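Local coordinates for uncharacterized protein (Arthrobacter sp., PDB 3KOP) that is of unknown function but adopts a cyclophilin-like fold, a curled antiparallel beta-sheet with helices packed against it, and assembles from six copies, at residues V90-G95 and A130-R135; V33-L38 and D160-A165; R22-T27 and V151-V156; Y66-I71 and R135-L140; V43-S48 and G84-T89. All coordinates share one frame; numbering follows the deposited sequence.

Contact 1 (V90-G95 and A130-R135); sequences VTPIPG and AVFYGR
Pro-92 lays its ring over one face of Phe-132, and this CH-pi contact carries most of the apolar part of the meeting. CG of Pro-92 stands 3.5 Å from the centroid of the Phe-132 ring and 16° off its normal, above the CE1 and CZ side, while CB of Pro-92 covers the half near CD2 and CG. The phenyl is placed there by a first torsion that sets CG of Phe-132 opposite its own carbonyl carbon (chi1 -71°). A second proline continues the packing: CG of Pro-94 rests 3.5 Å from C of Gly-134 and 3.9 Å from CB of Arg-135, whose guanidinium leads away to a salt bridge with Asp-96 of the second subunit. In the cyclophilin-like sheet, 90-95 is the link between strands 88-89 and 96-103, and it runs beside the end of strand 125-132, where that strand gives way to a turn. The polar contribution is a backbone one. N of Gly-95 donates to O of Phe-132 at 2.9 Å, with an N-H...O angle of 151°, just before strand 96-103 begins, where Asp-96 goes on to pair with Phe-132. Gly-95 has a positive phi, a backbone shape that would press any CB into the carbonyl oxygen of Pro-94 and so calls for glycine. Tyr-133 points away from 90-95, and its hydroxyl bonds to His-63 and to Lys-65 of the fourth subunit.

Contact 2 (V33-L38 and D160-A165); sequences VTCKAL and DEMAAA
Val-33 and Cys-35 both point from their strand toward the helix and close on the selenomethionine Met-162, whose methyl is the hub of the tight part. CE of Met-162 lies 3.6 Å from O of Val-33, and at 3.9 Å from both CG1 of Val-33 and SG of Cys-35. It gets there by a chain that starts with CG opposite the backbone N and then folds at the next two torsions (56° and 57°), hooking the methyl back toward the strand; SG of Cys-35 also sits 4.1 Å from CG of Met-162. Val-33 divides its two branches between successive turns of the helix, CG1 going to Met-162 and to O of Glu-161 at 3.8 Å, CG2 to CB of Ala-165 at 4.0 Å. This is a helix laid on a curled antiparallel sheet: helix 159-172 follows strand 145-157 and packs on strand 33-39, the short axes approaching to 7.8 Å with their directions 135° apart. Leu-28 of strand 23-28 joins the same apolar layer, touching Met-162 and Ala-165, and Ile-155 backs Cys-35. The outer side is looser. Glu-161 brings CB no nearer than 4.3 Å to CG1 of Val-33, and its carboxylate runs out along the exposed flank of the helix. Thr-34 points away from the helix, its hydroxyl bonded to that of Thr-27 on the adjoining strand.

Contact 3 (R22-T27 and V151-V156); sequences RYINIT and VFATIV
The interior of the curled cyclophilin-like sheet is closed here by two of its strands, 23-28 and 145-157, flanking strand 33-39 on its two edges and brought face to face by the curl of the sheet. Their short axes pass at 8.5 Å and 72°, so side chains rather than backbones bridge the gap. Ile-24 and Ile-26 point toward the opposite strand. CD1 of Ile-24 reaches CE2 of Phe-152 at 4.2 Å and CB of Ala-153 at 4.3 Å, the isoleucine and the phenylalanine crossing at about a right angle. Phe-152 and Ala-153 form a classic beta bulge opposite Val-97, and with CG of Phe-152 held between its backbone N and carbonyl carbon (chi1 76°) the ring bends back toward Ile-24. Val-97 also touches both Phe-152 and Ile-26, which ties strand 96-103 into the same core, and Leu-179 and Phe-181 of strand 178-183 touch Ile-26 as well. Toward the partly exposed margin, Tyr-23, whose ring also makes a cation-pi contact with Lys-36, crosses Val-156 at nearly a right angle, with its CE1 at 3.9 Å from CG2 of Val-156. Deeper in, CD1 of Ile-26 ends 4.4 Å from CG1 of Ile-155.

Contact 4 (Y66-I71 and R135-L140); sequences YARNEI and RNNLLL
OD1 of Asn-137 takes the backbone N-H of Asn-69 at 2.8 Å (N-H...O 157°) and, weakly, ND2 of the same residue at 3.3 Å, the two amide planes standing 76° apart. ND2 of Asn-69 also makes a weak bond to O of Arg-135, and has Ser-111 O of the fourth subunit as its stronger partner. ND2 of Asn-137 is bonded to the carbonyls of Pro-92 and Gly-134, so both ends of this buried amide are held. Arg-68, extended from CG to NE, runs beside Asn-136 and hydrogen-bonds NH1 to O of Asn-136 at 3.2 Å, the oxygen lying in the guanidinium plane; NH1 also forms a salt bridge to Asp-143 of the fourth subunit. A leucine in place of Arg-68 would probably leave that aspartate without its charge mate and O of Asn-136 without this donor. A water links O of Tyr-66 (2.7 Å) to N of Leu-138 (2.9 Å), while CB of Ala-67 packs on CD2 of Leu-139 at 3.7 Å. The two segments run nearly antiparallel: 66-69 leads into strand 70-76, and the loop 135-140 connects that strand's sheet neighbour, strand 125-132, to strand 140-141, with the fourth subunit against them.

Contact 5 (V43-S48 and G84-T89); sequences VAPRTS and GAENTT
Glu-86 sends CG opposite its backbone N (chi1 -164°) and stays extended at chi2 (-175°), which carries its carboxylate to the first turn of helix 45-54; Thr-47 sets OG1 opposite its own carbonyl carbon (chi1 -49°), facing the incoming acid. The two oxygens divide the work. OE2 takes N of Arg-46 at 2.8 Å and OE1 takes N of Thr-47 at 2.7 Å, each through its syn lone pair, while OG1 of Thr-47 donates to OE1 at 2.7 Å from the anti side. OE2 also lies over a face of the Arg-46 guanidinium, 3.8 Å from NH1, a long salt bridge of charges alone; NE of Arg-46 is bonded to O of Pro-83 and NH1 to Asn-105 of the third subunit. ND2 of Asn-87 touches CG2 of Val-43 at 3.4 Å and bonds to O of Val-151. A glutamine here, uncharged, would probably leave the Arg-46 guanidinium without this acidic neighbour and turn an amide NH2 toward one of the N-H groups of Arg-46 and Thr-47. A carboxylate gripping two N-H groups at a helix start, with OE2 over a guanidinium face, is likely to be stabilised in its charged form by the helix dipole.

Overall arrangement
Contact 3 is buried and apolar, contact 4 buried but polar. Contact 2 continues contact 3 outward, since strand 33-39 pairs with both strands of contact 3; both are apolar, contact 3 through aliphatic and aromatic groups, contact 2 through valine, alanine and sulfur- or selenium-bearing side chains. Contacts 1 and 4 share Arg-135 and meet through the neighbouring strands 70-76 and 125-132, but partly buried contact 1 combines proline on phenylalanine with a backbone bond, whereas contact 4 uses asparagine and arginine beside the fourth subunit. Contact 5 is partly exposed, dominated by one carboxylate, and reaches contact 3 through Asn-87 and O of Val-151. Contacts 2 and 5 lie on opposite sides of the chain's centre, their centres about 22 Å apart.

Contact 1 (V90-G95 and A130-R135)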
# COMPACT_ATOMS: atom_id res chain seq x y z
N VAL F 90 -1.30 1.39 -11.69
CA VAL F 90 -2.04 0.66 -10.66
C VAL F 90 -3.22 1.45 -10.12
O VAL F 90 -3.90 1.01 -9.19
CB VAL F 90 -1.16 0.16 -9.51
CG1 VAL F 90 -0.22 -0.98 -10.07
CG2 VAL F 90 -0.37 1.32 -8.84
N THR F 91 -3.44 2.63 -10.72
CA THR F 91 -4.50 3.54 -10.38
C THR F 91 -5.27 3.86 -11.66
O THR F 91 -5.25 5.00 -12.11
CB THR F 91 -3.95 4.86 -9.74
OG1 THR F 91 -2.97 5.47 -10.60
CG2 THR F 91 -3.30 4.58 -8.38
N PRO F 92 -5.97 2.86 -12.24
CA PRO F 92 -6.71 3.15 -13.45
C PRO F 92 -7.86 4.13 -13.24
O PRO F 92 -8.50 4.15 -12.17
CB PRO F 92 -7.21 1.79 -13.90
CG PRO F 92 -7.30 0.98 -12.66
CD PRO F 92 -6.25 1.49 -11.76
N ILE F 93 -8.14 4.91 -14.28
CA ILE F 93 -9.10 6.00 -14.21
C ILE F 93 -10.24 5.81 -15.21
O ILE F 93 -10.14 4.96 -16.10
CB ILE F 93 -8.41 7.34 -14.44
CG1 ILE F 93 -8.02 7.51 -15.91
CG2 ILE F 93 -7.21 7.45 -13.52
CD1 ILE F 93 -7.42 8.93 -16.22
N PRO F 94 -11.35 6.59 -15.04
CA PRO F 94 -12.48 6.36 -15.94
C PRO F 94 -12.03 6.52 -17.39
O PRO F 94 -11.31 7.43 -17.72
CB PRO F 94 -13.47 7.47 -15.55
CG PRO F 94 -13.15 7.78 -14.12
CD PRO F 94 -11.66 7.60 -14.02
N GLY F 95 -12.45 5.60 -18.21
CA GLY F 95 -12.09 5.59 -19.62
C GLY F 95 -10.87 4.79 -19.99
O GLY F 95 -10.65 4.56 -21.16
N ALA F 130 -9.37 -5.08 -20.21
CA ALA F 130 -10.19 -4.46 -19.18
C ALA F 130 -10.58 -3.03 -19.51
O ALA F 130 -9.81 -2.28 -20.10
CB ALA F 130 -9.48 -4.51 -17.78
N VAL F 131 -11.79 -2.68 -19.09
CA VAL F 131 -12.35 -1.37 -19.22
C VAL F 131 -12.66 -0.84 -17.83
O VAL F 131 -13.34 -1.49 -17.04
CB VAL F 131 -13.66 -1.42 -20.05
CG1 VAL F 131 -14.42 -0.09 -19.98
CG2 VAL F 131 -13.34 -1.78 -21.49
N PHE F 132 -12.13 0.34 -17.53
CA PHE F 132 -12.46 1.02 -16.29
C PHE F 132 -13.50 2.10 -16.52
O PHE F 132 -13.33 2.98 -17.37
CB PHE F 132 -11.18 1.52 -15.64
CG PHE F 132 -10.39 0.42 -15.09
CD1 PHE F 132 -10.63 -0.03 -13.80
CD2 PHE F 132 -9.46 -0.22 -15.88
CE1 PHE F 132 -9.89 -1.08 -13.28
CE2 PHE F 132 -8.75 -1.29 -15.38
CZ PHE F 132 -8.95 -1.71 -14.08
N TYR F 133 -14.62 1.97 -15.83
CA TYR F 133 -15.80 2.82 -16.09
C TYR F 133 -16.06 3.84 -15.00
O TYR F 133 -16.92 4.66 -15.16
CB TYR F 133 -17.04 1.98 -16.34
CG TYR F 133 -17.54 1.17 -15.16
CD1 TYR F 133 -18.47 1.69 -14.28
CD2 TYR F 133 -17.10 -0.15 -14.96
CE1 TYR F 133 -18.95 0.94 -13.19
CE2 TYR F 133 -17.57 -0.91 -13.89
CZ TYR F 133 -18.50 -0.36 -13.02
OH TYR F 133 -18.97 -1.10 -11.97
N GLY F 134 -15.31 3.77 -13.91
CA GLY F 134 -15.44 4.73 -12.79
C GLY F 134 -14.07 4.98 -12.19
O GLY F 134 -13.05 4.48 -12.72
N ARG F 135 -14.02 5.71 -11.08
CA ARG F 135 -12.77 6.16 -10.48
C ARG F 135 -12.49 5.46 -9.14
O ARG F 135 -13.27 4.61 -8.69
CB ARG F 135 -12.74 7.69 -10.28
CG ARG F 135 -13.82 8.25 -9.33
CD ARG F 135 -13.60 9.75 -9.08
NE ARG F 135 -12.33 9.95 -8.40
CZ ARG F 135 -11.58 11.05 -8.51
NH1 ARG F 135 -11.98 12.08 -9.28
NH2 ARG F 135 -10.40 11.11 -7.87

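Contact 2 (V33-L38 and D160-A165)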
# COMPACT_ATOMS: atom_id res chain seq x y z
N VAL F 33 -24.51 -2.36 -26.13
CA VAL F 33 -23.93 -1.07 -25.84
C VAL F 33 -22.50 -1.05 -26.33
O VAL F 33 -21.74 -2.00 -26.06
CB VAL F 33 -23.96 -0.78 -24.31
CG1 VAL F 33 -23.32 0.58 -23.98
CG2 VAL F 33 -25.39 -0.84 -23.81
N THR F 34 -22.14 0.00 -27.06
CA THR F 34 -20.80 0.15 -27.63
C THR F 34 -20.22 1.51 -27.25
O THR F 34 -20.92 2.52 -27.23
CB THR F 34 -20.81 0.06 -29.18
OG1 THR F 34 -21.31 -1.23 -29.56
CG2 THR F 34 -19.43 0.21 -29.75
N CYS F 35 -18.93 1.53 -26.97
CA CYS F 35 -18.24 2.79 -26.84
C CYS F 35 -17.02 2.74 -27.77
O CYS F 35 -16.66 1.68 -28.28
CB CYS F 35 -17.87 3.04 -25.36
SG CYS F 35 -16.70 1.89 -24.71
N LYS F 36 -16.40 3.89 -28.00
CA LYS F 36 -15.25 3.99 -28.88
C LYS F 36 -14.07 4.53 -28.11
O LYS F 36 -14.21 5.46 -27.33
CB LYS F 36 -15.53 4.90 -30.08
CG LYS F 36 -14.41 4.91 -31.08
CD LYS F 36 -14.57 5.94 -32.20
CE LYS F 36 -15.60 5.54 -33.16
NZ LYS F 36 -15.42 6.34 -34.46
N ALA F 37 -12.90 3.94 -28.38
CA ALA F 37 -11.68 4.26 -27.69
C ALA F 37 -10.58 4.58 -28.68
O ALA F 37 -10.47 3.92 -29.71
CB ALA F 37 -11.26 3.09 -26.78
N LEU F 38 -9.80 5.59 -28.34
CA LEU F 38 -8.61 5.96 -29.05
C LEU F 38 -7.49 5.06 -28.62
O LEU F 38 -7.21 4.91 -27.43
CB LEU F 38 -8.24 7.39 -28.75
CG LEU F 38 -6.88 7.86 -29.22
CD1 LEU F 38 -6.92 8.01 -30.79
CD2 LEU F 38 -6.52 9.17 -28.52
N ASP F 160 -20.30 7.27 -20.66
CA ASP F 160 -21.45 7.31 -19.75
C ASP F 160 -22.38 6.12 -19.97
O ASP F 160 -22.78 5.47 -19.01
CB ASP F 160 -22.23 8.62 -19.87
CG ASP F 160 -21.42 9.82 -19.41
OD1 ASP F 160 -20.42 9.63 -18.72
OD2 ASP F 160 -21.76 10.97 -19.78
N GLU F 161 -22.69 5.83 -21.22
CA GLU F 161 -23.57 4.72 -21.53
C GLU F 161 -22.89 3.40 -21.16
O GLU F 161 -23.55 2.49 -20.65
CB GLU F 161 -23.96 4.69 -23.02
CG GLU F 161 -24.84 5.84 -23.46
CD GLU F 161 -24.11 7.16 -23.70
OE1 GLU F 161 -22.87 7.28 -23.46
OE2 GLU F 161 -24.81 8.11 -24.15
N MSE F 162 -21.58 3.31 -21.39
CA MSE F 162 -20.87 2.10 -21.03
C MSE F 162 -20.88 1.92 -19.51
O MSE F 162 -21.11 0.82 -19.02
CB MSE F 162 -19.44 2.10 -21.57
CG MSE F 162 -18.61 0.83 -21.22
SE MSE F 162 -19.44 -0.86 -21.79
CE MSE F 162 -19.60 -0.48 -23.61
N ALA F 163 -20.61 3.00 -18.78
CA ALA F 163 -20.65 2.94 -17.32
C ALA F 163 -22.00 2.45 -16.80
O ALA F 163 -22.04 1.61 -15.88
CB ALA F 163 -20.25 4.30 -16.68
N ALA F 164 -23.09 2.94 -17.39
CA ALA F 164 -24.45 2.52 -17.00
C ALA F 164 -24.67 1.03 -17.30
O ALA F 164 -25.27 0.31 -16.49
CB ALA F 164 -25.55 3.43 -17.66
N ALA F 165 -24.10 0.54 -18.40
CA ALA F 165 -24.18 -0.91 -18.74
C ALA F 165 -23.40 -1.77 -17.73
O ALA F 165 -23.82 -2.88 -17.37
CB ALA F 165 -23.69 -1.16 -20.17

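Contact 3 (R22-T27 and V151-V156)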
# COMPACT_ATOMS: atom_id res chain seq x y z
N ARG F 22 -6.02 5.94 -34.61
CA ARG F 22 -6.96 4.83 -34.86
C ARG F 22 -7.77 4.51 -33.64
O ARG F 22 -7.33 4.76 -32.51
CB ARG F 22 -6.27 3.57 -35.29
CG ARG F 22 -4.85 3.50 -35.12
CD ARG F 22 -4.34 2.10 -35.52
NE ARG F 22 -3.25 1.69 -34.65
CZ ARG F 22 -2.52 0.59 -34.82
NH1 ARG F 22 -2.74 -0.26 -35.81
NH2 ARG F 22 -1.55 0.34 -33.96
N TYR F 23 -8.94 3.89 -33.87
CA TYR F 23 -9.93 3.69 -32.84
C TYR F 23 -10.41 2.26 -32.82
O TYR F 23 -10.39 1.54 -33.86
CB TYR F 23 -11.12 4.63 -33.07
CG TYR F 23 -10.75 6.08 -32.99
CD1 TYR F 23 -10.84 6.78 -31.80
CD2 TYR F 23 -10.26 6.76 -34.12
CE1 TYR F 23 -10.46 8.13 -31.72
CE2 TYR F 23 -9.88 8.10 -34.04
CZ TYR F 23 -10.00 8.77 -32.86
OH TYR F 23 -9.63 10.08 -32.84
N ILE F 24 -10.83 1.84 -31.64
CA ILE F 24 -11.46 0.53 -31.46
C ILE F 24 -12.86 0.74 -30.87
O ILE F 24 -13.11 1.70 -30.14
CB ILE F 24 -10.58 -0.40 -30.57
CG1 ILE F 24 -10.38 0.20 -29.16
CG2 ILE F 24 -9.23 -0.66 -31.28
CD1 ILE F 24 -9.75 -0.73 -28.15
N ASN F 25 -13.76 -0.14 -31.24
CA ASN F 25 -15.05 -0.26 -30.63
C ASN F 25 -15.02 -1.32 -29.54
O ASN F 25 -14.42 -2.39 -29.70
CB ASN F 25 -16.11 -0.61 -31.68
CG ASN F 25 -16.41 0.54 -32.59
OD1 ASN F 25 -16.42 1.70 -32.14
ND2 ASN F 25 -16.61 0.26 -33.88
N ILE F 26 -15.70 -1.03 -28.45
CA ILE F 26 -15.78 -1.91 -27.31
C ILE F 26 -17.26 -2.08 -27.02
O ILE F 26 -17.95 -1.12 -26.71
CB ILE F 26 -15.07 -1.35 -26.09
CG1 ILE F 26 -13.62 -0.99 -26.41
CG2 ILE F 26 -15.12 -2.37 -24.95
CD1 ILE F 26 -12.87 -0.18 -25.28
N THR F 27 -17.73 -3.32 -27.12
CA THR F 27 -19.16 -3.62 -27.22
C THR F 27 -19.54 -4.71 -26.25
O THR F 27 -18.82 -5.71 -26.13
CB THR F 27 -19.52 -4.11 -28.66
OG1 THR F 27 -19.18 -3.11 -29.63
CG2 THR F 27 -21.03 -4.43 -28.77
N VAL F 151 -1.94 0.62 -19.98
CA VAL F 151 -3.04 1.47 -20.43
C VAL F 151 -2.80 1.73 -21.92
O VAL F 151 -1.83 2.41 -22.30
CB VAL F 151 -3.13 2.84 -19.68
CG1 VAL F 151 -4.23 3.74 -20.30
CG2 VAL F 151 -3.34 2.65 -18.16
N PHE F 152 -3.67 1.18 -22.78
CA PHE F 152 -3.39 1.23 -24.23
C PHE F 152 -4.48 1.92 -25.06
O PHE F 152 -4.32 2.10 -26.27
CB PHE F 152 -3.12 -0.20 -24.77
CG PHE F 152 -4.37 -1.04 -24.93
CD1 PHE F 152 -4.83 -1.84 -23.88
CD2 PHE F 152 -5.06 -1.06 -26.13
CE1 PHE F 152 -5.94 -2.61 -24.01
CE2 PHE F 152 -6.20 -1.83 -26.26
CZ PHE F 152 -6.64 -2.60 -25.20
N ALA F 153 -5.56 2.31 -24.42
CA ALA F 153 -6.61 3.04 -25.08
C ALA F 153 -7.40 3.85 -24.08
O ALA F 153 -7.37 3.59 -22.85
CB ALA F 153 -7.52 2.12 -25.86
N THR F 154 -8.07 4.87 -24.61
CA THR F 154 -8.90 5.71 -23.79
C THR F 154 -10.23 5.97 -24.47
O THR F 154 -10.30 6.33 -25.66
CB THR F 154 -8.20 7.02 -23.42
OG1 THR F 154 -8.89 7.61 -22.31
CG2 THR F 154 -8.15 8.00 -24.61
N ILE F 155 -11.30 5.72 -23.72
CA ILE F 155 -12.67 5.85 -24.25
C ILE F 155 -12.96 7.32 -24.54
O ILE F 155 -12.88 8.17 -23.65
CB ILE F 155 -13.71 5.18 -23.32
CG1 ILE F 155 -13.42 3.67 -23.24
CG2 ILE F 155 -15.14 5.40 -23.85
CD1 ILE F 155 -14.20 2.95 -22.17
N VAL F 156 -13.30 7.61 -25.80
CA VAL F 156 -13.62 8.97 -26.22
C VAL F 156 -15.09 9.19 -26.60
O VAL F 156 -15.53 10.32 -26.71
CB VAL F 156 -12.70 9.43 -27.41
CG1 VAL F 156 -11.25 9.55 -26.95
CG2 VAL F 156 -12.82 8.49 -28.61

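Contact 4 (Y66-I71 and R135-L140)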
# COMPACT_ATOMS: atom_id res chain seq x y z
N TYR F 66 -11.88 -7.00 -7.28
CA TYR F 66 -10.95 -6.20 -6.48
C TYR F 66 -10.61 -4.84 -7.06
O TYR F 66 -10.38 -3.91 -6.30
CB TYR F 66 -9.69 -6.97 -6.10
CG TYR F 66 -8.83 -7.40 -7.26
CD1 TYR F 66 -7.92 -6.53 -7.80
CD2 TYR F 66 -8.91 -8.68 -7.79
CE1 TYR F 66 -7.11 -6.89 -8.82
CE2 TYR F 66 -8.11 -9.05 -8.87
CZ TYR F 66 -7.22 -8.15 -9.36
OH TYR F 66 -6.40 -8.45 -10.41
N ALA F 67 -10.57 -4.72 -8.39
CA ALA F 67 -10.13 -3.49 -9.06
C ALA F 67 -11.25 -2.42 -9.17
O ALA F 67 -11.06 -1.34 -9.73
CB ALA F 67 -9.54 -3.82 -10.45
N ARG F 68 -12.40 -2.77 -8.62
CA ARG F 68 -13.52 -1.88 -8.43
C ARG F 68 -14.33 -1.58 -9.67
O ARG F 68 -15.13 -2.43 -10.04
CB ARG F 68 -13.17 -0.63 -7.63
CG ARG F 68 -14.44 -0.11 -6.94
CD ARG F 68 -14.08 1.01 -6.13
NE ARG F 68 -15.15 1.46 -5.27
CZ ARG F 68 -15.07 2.54 -4.53
NH1 ARG F 68 -13.96 3.24 -4.55
NH2 ARG F 68 -16.09 2.90 -3.73
N ASN F 69 -14.18 -0.41 -10.30
CA ASN F 69 -15.03 -0.04 -11.43
C ASN F 69 -14.48 -0.55 -12.74
O ASN F 69 -14.06 0.20 -13.63
CB ASN F 69 -15.27 1.46 -11.42
CG ASN F 69 -15.99 1.90 -10.16
OD1 ASN F 69 -17.11 1.46 -9.92
ND2 ASN F 69 -15.34 2.72 -9.34
N GLU F 70 -14.52 -1.87 -12.83
CA GLU F 70 -13.89 -2.61 -13.91
C GLU F 70 -14.80 -3.71 -14.49
O GLU F 70 -15.45 -4.47 -13.75
CB GLU F 70 -12.66 -3.31 -13.36
CG GLU F 70 -11.90 -4.06 -14.42
CD GLU F 70 -10.96 -5.13 -13.89
OE1 GLU F 70 -11.19 -5.63 -12.75
OE2 GLU F 70 -10.02 -5.49 -14.66
N ILE F 71 -14.80 -3.84 -15.82
CA ILE F 71 -15.25 -5.08 -16.47
C ILE F 71 -14.10 -5.56 -17.35
O ILE F 71 -13.23 -4.78 -17.71
CB ILE F 71 -16.57 -4.94 -17.30
CG1 ILE F 71 -16.45 -3.87 -18.40
CG2 ILE F 71 -17.74 -4.70 -16.38
CD1 ILE F 71 -17.46 -4.02 -19.60
N ARG F 135 -14.02 5.71 -11.08
CA ARG F 135 -12.77 6.16 -10.48
C ARG F 135 -12.49 5.46 -9.14
O ARG F 135 -13.27 4.61 -8.69
CB ARG F 135 -12.74 7.69 -10.28
CG ARG F 135 -13.82 8.25 -9.33
CD ARG F 135 -13.60 9.75 -9.08
NE ARG F 135 -12.33 9.95 -8.40
CZ ARG F 135 -11.58 11.05 -8.51
NH1 ARG F 135 -11.98 12.08 -9.28
NH2 ARG F 135 -10.40 11.11 -7.87
N ASN F 136 -11.37 5.85 -8.53
CA ASN F 136 -10.97 5.40 -7.20
C ASN F 136 -10.78 3.87 -7.19
O ASN F 136 -11.33 3.18 -6.35
CB ASN F 136 -11.96 5.89 -6.13
CG ASN F 136 -11.89 7.39 -5.92
OD1 ASN F 136 -11.08 8.09 -6.59
ND2 ASN F 136 -12.72 7.91 -4.99
N ASN F 137 -10.03 3.38 -8.17
CA ASN F 137 -9.75 1.94 -8.34
C ASN F 137 -8.31 1.68 -7.96
O ASN F 137 -7.44 2.53 -8.23
CB ASN F 137 -9.90 1.57 -9.82
CG ASN F 137 -11.18 2.10 -10.43
OD1 ASN F 137 -12.30 1.69 -10.06
ND2 ASN F 137 -11.03 3.01 -11.36
N LEU F 138 -8.02 0.53 -7.36
CA LEU F 138 -6.64 0.11 -7.12
C LEU F 138 -6.41 -1.28 -7.70
O LEU F 138 -7.19 -2.22 -7.44
CB LEU F 138 -6.33 0.13 -5.63
CG LEU F 138 -6.29 1.48 -4.94
CD1 LEU F 138 -6.35 1.27 -3.40
CD2 LEU F 138 -4.97 2.21 -5.33
N LEU F 139 -5.36 -1.39 -8.49
CA LEU F 139 -4.96 -2.64 -9.11
C LEU F 139 -4.05 -3.39 -8.15
O LEU F 139 -2.80 -3.46 -8.29
CB LEU F 139 -4.35 -2.42 -10.49
CG LEU F 139 -5.40 -2.34 -11.63
CD1 LEU F 139 -4.78 -1.86 -12.91
CD2 LEU F 139 -6.08 -3.73 -11.86
N LEU F 140 -4.70 -3.97 -7.16
CA LEU F 140 -4.03 -4.59 -6.02
C LEU F 140 -4.94 -5.69 -5.48
O LEU F 140 -6.13 -5.46 -5.30
CB LEU F 140 -3.83 -3.52 -4.95
CG LEU F 140 -3.35 -3.85 -3.55
CD1 LEU F 140 -2.10 -4.62 -3.57
CD2 LEU F 140 -3.14 -2.55 -2.76
O HOH W 1 -9.74 -1.32 -5.86

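Contact 5 (V43-S48 and G84-T89)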
# COMPACT_ATOMS: atom_id res chain seq x y z
N VAL F 43 2.01 6.48 -26.60
CA VAL F 43 2.61 6.04 -25.33
C VAL F 43 2.54 4.53 -25.06
O VAL F 43 3.23 4.03 -24.18
CB VAL F 43 1.99 6.85 -24.13
CG1 VAL F 43 2.25 8.35 -24.31
CG2 VAL F 43 0.49 6.54 -23.96
N ALA F 44 1.70 3.80 -25.79
CA ALA F 44 1.59 2.34 -25.66
C ALA F 44 1.66 1.72 -27.08
O ALA F 44 0.72 1.00 -27.49
CB ALA F 44 0.24 1.92 -25.02
N PRO F 45 2.75 2.00 -27.83
CA PRO F 45 2.81 1.50 -29.23
C PRO F 45 2.81 0.01 -29.32
O PRO F 45 2.15 -0.54 -30.22
CB PRO F 45 4.14 2.07 -29.75
CG PRO F 45 4.97 2.35 -28.49
CD PRO F 45 3.93 2.82 -27.49
N ARG F 46 3.55 -0.68 -28.44
CA ARG F 46 3.63 -2.13 -28.54
C ARG F 46 2.28 -2.80 -28.22
O ARG F 46 1.86 -3.73 -28.90
CB ARG F 46 4.73 -2.70 -27.66
CG ARG F 46 6.14 -2.19 -27.99
CD ARG F 46 7.20 -3.05 -27.33
NE ARG F 46 7.03 -3.16 -25.88
CZ ARG F 46 7.51 -2.26 -24.99
NH1 ARG F 46 8.15 -1.18 -25.42
NH2 ARG F 46 7.34 -2.45 -23.69
N THR F 47 1.63 -2.37 -27.15
CA THR F 47 0.37 -2.98 -26.74
C THR F 47 -0.75 -2.64 -27.74
O THR F 47 -1.60 -3.49 -28.04
CB THR F 47 -0.04 -2.48 -25.32
OG1 THR F 47 1.08 -2.61 -24.44
CG2 THR F 47 -1.23 -3.23 -24.79
N SER F 48 -0.74 -1.40 -28.26
CA SER F 48 -1.76 -0.97 -29.22
C SER F 48 -1.67 -1.83 -30.49
O SER F 48 -2.69 -2.30 -31.00
CB SER F 48 -1.62 0.50 -29.58
OG SER F 48 -1.84 1.34 -28.45
N GLY F 84 5.15 -6.77 -22.78
CA GLY F 84 5.80 -6.37 -21.55
C GLY F 84 5.22 -5.10 -20.96
O GLY F 84 4.28 -4.51 -21.52
N ALA F 85 5.79 -4.66 -19.85
CA ALA F 85 5.29 -3.45 -19.14
C ALA F 85 5.37 -2.22 -20.06
O ALA F 85 6.42 -1.91 -20.62
CB ALA F 85 6.05 -3.20 -17.83
N GLU F 86 4.24 -1.55 -20.25
CA GLU F 86 4.18 -0.37 -21.12
C GLU F 86 3.05 0.54 -20.65
O GLU F 86 1.89 0.09 -20.56
CB GLU F 86 3.94 -0.80 -22.58
CG GLU F 86 4.25 0.27 -23.61
CD GLU F 86 3.87 -0.13 -25.06
OE1 GLU F 86 2.81 -0.75 -25.27
OE2 GLU F 86 4.65 0.22 -25.98
N ASN F 87 3.37 1.81 -20.37
CA ASN F 87 2.40 2.80 -19.93
C ASN F 87 1.51 2.27 -18.80
O ASN F 87 0.28 2.43 -18.83
CB ASN F 87 1.51 3.22 -21.11
CG ASN F 87 0.83 4.55 -20.89
OD1 ASN F 87 1.45 5.50 -20.43
ND2 ASN F 87 -0.44 4.65 -21.29
N THR F 88 2.14 1.66 -17.80
CA THR F 88 1.39 0.97 -16.78
C THR F 88 0.78 1.90 -15.74
O THR F 88 1.26 3.05 -15.48
CB THR F 88 2.26 -0.09 -16.09
OG1 THR F 88 3.27 0.54 -15.33
CG2 THR F 88 2.97 -1.03 -17.16
N THR F 89 -0.30 1.40 -15.16
CA THR F 89 -0.93 2.02 -14.01
C THR F 89 -1.31 0.96 -12.95
O THR F 89 -1.58 -0.23 -13.26
CB THR F 89 -2.20 2.82 -14.43
OG1 THR F 89 -2.66 3.62 -13.34
CG2 THR F 89 -3.29 1.85 -14.90